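Local coordinates for protein Cys-Gly metallodipeptidase DUG1 (Saccharomyces cerevisiae, PDB 4G1P) that hydrolyses dipeptides, with high specificity for Cys-Gly, and serves as the catalytic component of the complex that degrades glutathione, at residues I309-H312 / R313-P317. Residues are numbered along the deposited sequence; the frame is centred on the assembly and turned at random.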
ATOM      1  N   ILE A 309     -15.734  17.675  21.781  1.00 26.76           N
ATOM      2  CA  ILE A 309     -14.438  17.498  21.156  1.00 24.43           C
ATOM      3  C   ILE A 309     -13.443  17.012  22.200  1.00 28.52           C
ATOM      4  O   ILE A 309     -12.703  16.055  21.973  1.00 26.19           O
ATOM      5  CB  ILE A 309     -13.915  18.799  20.558  1.00 26.26           C
ATOM      6  CG1 ILE A 309     -14.871  19.320  19.488  1.00 28.55           C
ATOM      7  CG2 ILE A 309     -12.548  18.576  19.961  1.00 25.16           C
ATOM      8  CD1 ILE A 309     -14.638  20.772  19.108  1.00 27.87           C
ATOM      9  N   LEU A 310     -13.450  17.649  23.366  1.00 26.69           N
ATOM     10  CA  LEU A 310     -12.466  17.304  24.375  1.00 24.72           C
ATOM     11  C   LEU A 310     -12.702  15.894  24.906  1.00 25.46           C
ATOM     12  O   LEU A 310     -11.765  15.099  25.012  1.00 23.95           O
ATOM     13  CB  LEU A 310     -12.416  18.349  25.494  1.00 24.69           C
ATOM     14  CG  LEU A 310     -12.037  19.778  25.075  1.00 28.01           C
ATOM     15  CD1 LEU A 310     -12.236  20.753  26.221  1.00 29.06           C
ATOM     16  CD2 LEU A 310     -10.612  19.874  24.541  1.00 24.25           C
ATOM     17  N   MET A 311     -13.954  15.571  25.201  1.00 22.91           N
ATOM     18  CA  MET A 311     -14.250  14.273  25.794  1.00 25.90           C
ATOM     19  C   MET A 311     -14.067  13.110  24.829  1.00 25.99           C
ATOM     20  O   MET A 311     -13.710  11.999  25.238  1.00 23.52           O
ATOM     21  CB  MET A 311     -15.641  14.257  26.421  1.00 31.62           C
ATOM     22  CG  MET A 311     -15.704  15.037  27.727  1.00 34.26           C
ATOM     23  SD  MET A 311     -17.217  14.698  28.621  1.00 51.10           S
ATOM     24  CE  MET A 311     -18.422  15.018  27.335  1.00 41.91           C
ATOM     25  N   HIS A 312     -14.289  13.374  23.549  1.00 24.43           N
ATOM     26  CA  HIS A 312     -14.063  12.349  22.551  1.00 25.44           C
ATOM     27  C   HIS A 312     -12.592  12.200  22.147  1.00 28.67           C
ATOM     28  O   HIS A 312     -12.205  11.149  21.637  1.00 26.29           O
ATOM     29  CB  HIS A 312     -15.003  12.520  21.354  1.00 29.62           C
ATOM     30  CG  HIS A 312     -16.381  11.998  21.618  1.00 31.44           C
ATOM     31  ND1 HIS A 312     -17.455  12.820  21.882  1.00 33.54           N
ATOM     32  CD2 HIS A 312     -16.844  10.730  21.718  1.00 28.22           C
ATOM     33  CE1 HIS A 312     -18.525  12.081  22.110  1.00 30.84           C
ATOM     34  NE2 HIS A 312     -18.181  10.810  22.019  1.00 26.80           N
ATOM     35  N   ARG A 313     -11.772  13.227  22.392  1.00 26.51           N
ATOM     36  CA  ARG A 313     -10.317  13.054  22.309  1.00 24.69           C
ATOM     37  C   ARG A 313      -9.745  12.385  23.547  1.00 22.77           C
ATOM     38  O   ARG A 313      -8.754  11.680  23.454  1.00 21.80           O
ATOM     39  CB  ARG A 313      -9.585  14.382  22.179  1.00 26.15           C
ATOM     40  CG  ARG A 313      -9.978  15.223  21.016  1.00 32.95           C
ATOM     41  CD  ARG A 313      -9.393  16.608  21.192  1.00 32.90           C
ATOM     42  NE  ARG A 313      -7.955  16.602  20.970  1.00 30.99           N
ATOM     43  CZ  ARG A 313      -7.343  17.416  20.126  1.00 30.93           C
ATOM     44  NH1 ARG A 313      -8.053  18.303  19.452  1.00 34.19           N
ATOM     45  NH2 ARG A 313      -6.028  17.353  19.966  1.00 36.24           N
ATOM     46  N   TRP A 314     -10.343  12.632  24.712  1.00 24.78           N
ATOM     47  CA  TRP A 314      -9.676  12.285  25.973  1.00 25.16           C
ATOM     48  C   TRP A 314     -10.178  11.052  26.718  1.00 25.65           C
ATOM     49  O   TRP A 314      -9.380  10.320  27.300  1.00 24.88           O
ATOM     50  CB  TRP A 314      -9.683  13.470  26.939  1.00 24.52           C
ATOM     51  CG  TRP A 314      -8.892  14.647  26.480  1.00 27.07           C
ATOM     52  CD1 TRP A 314      -8.011  14.689  25.441  1.00 24.03           C
ATOM     53  CD2 TRP A 314      -8.924  15.971  27.036  1.00 29.34           C
ATOM     54  NE1 TRP A 314      -7.498  15.953  25.313  1.00 23.96           N
ATOM     55  CE2 TRP A 314      -8.037  16.760  26.282  1.00 25.30           C
ATOM     56  CE3 TRP A 314      -9.620  16.564  28.102  1.00 29.02           C
ATOM     57  CZ2 TRP A 314      -7.816  18.112  26.562  1.00 25.62           C
ATOM     58  CZ3 TRP A 314      -9.407  17.906  28.375  1.00 24.49           C
ATOM     59  CH2 TRP A 314      -8.513  18.665  27.607  1.00 26.48           C
ATOM     60  N   ARG A 315     -11.490  10.830  26.740  1.00 28.85           N
ATOM     61  CA  ARG A 315     -12.026   9.851  27.685  1.00 30.36           C
ATOM     62  C   ARG A 315     -13.065   8.899  27.119  1.00 27.71           C
ATOM     63  O   ARG A 315     -13.538   8.027  27.830  1.00 26.94           O
ATOM     64  CB  ARG A 315     -12.558  10.543  28.952  1.00 28.00           C
ATOM     65  CG  ARG A 315     -13.688  11.524  28.707  1.00 27.65           C
ATOM     66  CD  ARG A 315     -15.024  10.911  29.080  1.00 29.68           C
ATOM     67  NE  ARG A 315     -14.993  10.365  30.427  1.00 28.33           N
ATOM     68  CZ  ARG A 315     -15.569   9.221  30.781  1.00 34.59           C
ATOM     69  NH1 ARG A 315     -16.235   8.511  29.882  1.00 30.08           N
ATOM     70  NH2 ARG A 315     -15.485   8.784  32.036  1.00 33.00           N
ATOM     71  N   TYR A 316     -13.412   9.066  25.849  1.00 27.52           N
ATOM     72  CA  TYR A 316     -14.181   8.044  25.127  1.00 30.40           C
ATOM     73  C   TYR A 316     -13.254   7.344  24.146  1.00 27.14           C
ATOM     74  O   TYR A 316     -12.396   7.987  23.554  1.00 26.78           O
ATOM     75  CB  TYR A 316     -15.374   8.667  24.393  1.00 26.17           C
ATOM     76  CG  TYR A 316     -16.463   9.145  25.334  1.00 29.83           C
ATOM     77  CD1 TYR A 316     -16.864   8.362  26.411  1.00 31.21           C
ATOM     78  CD2 TYR A 316     -17.071  10.381  25.163  1.00 27.97           C
ATOM     79  CE1 TYR A 316     -17.855   8.787  27.279  1.00 29.21           C
ATOM     80  CE2 TYR A 316     -18.059  10.812  26.031  1.00 31.02           C
ATOM     81  CZ  TYR A 316     -18.447  10.008  27.087  1.00 30.52           C
ATOM     82  OH  TYR A 316     -19.430  10.421  27.960  1.00 34.38           O
ATOM     83  N   PRO A 317     -13.409   6.025  23.978  1.00 25.91           N
ATOM     84  CA  PRO A 317     -12.529   5.289  23.064  1.00 25.78           C
ATOM     85  C   PRO A 317     -12.718   5.720  21.620  1.00 26.07           C
ATOM     86  O   PRO A 317     -13.690   6.403  21.298  1.00 28.58           O
ATOM     87  CB  PRO A 317     -12.965   3.828  23.243  1.00 26.95           C
ATOM     88  CG  PRO A 317     -14.343   3.900  23.770  1.00 26.51           C
ATOM     89  CD  PRO A 317     -14.421   5.155  24.597  1.00 28.09           C
TER
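One face of the His312 ring receives Tyr316, whose CD2 lies 3.4 Å from His312 NE2; the two planes meet at 44°, an oblique aromatic pair. Arg315 CD sits over the centre of one Tyr316 face, and Tyr316 CD1 lies in plane at the edge of the Arg315 guanidinium. A flat ring suits this spot, accepting an aliphatic carbon on its face and meeting the imidazole obliquely. On Trp314, Leu310 CD2 makes a CH-pi contact over the six-membered ring, 4.2 Å from its centroid, while Leu310 O lies above the same indole, offset toward its rim. A leucine fits here because one methyl can rest on the broad indole. Met311 packs CB and CG alongside Arg315 CG; the arginine's charged end reaches a salt bridge with Glu278. In His312, chi1 of -79° sets CG beside the backbone N; the ring's ND1 bonds to Asp308 O and the ring stacks with Tyr303. Replaced by alanine, His312 would lose the ring that meets Tyr316 and Tyr303, and Asp308 O would probably be left without its ND1 bond. Arg313 N to Ile309 O and Arg315 N to Met311 O follow the helical i to i+4 pattern; Met311 O also accepts Tyr316 N, five residues on, at 3.0 Å. This shared carbonyl marks the C-terminal end of helix 306-314, where the chain passes into strand 318-325 in this M20-family peptidase.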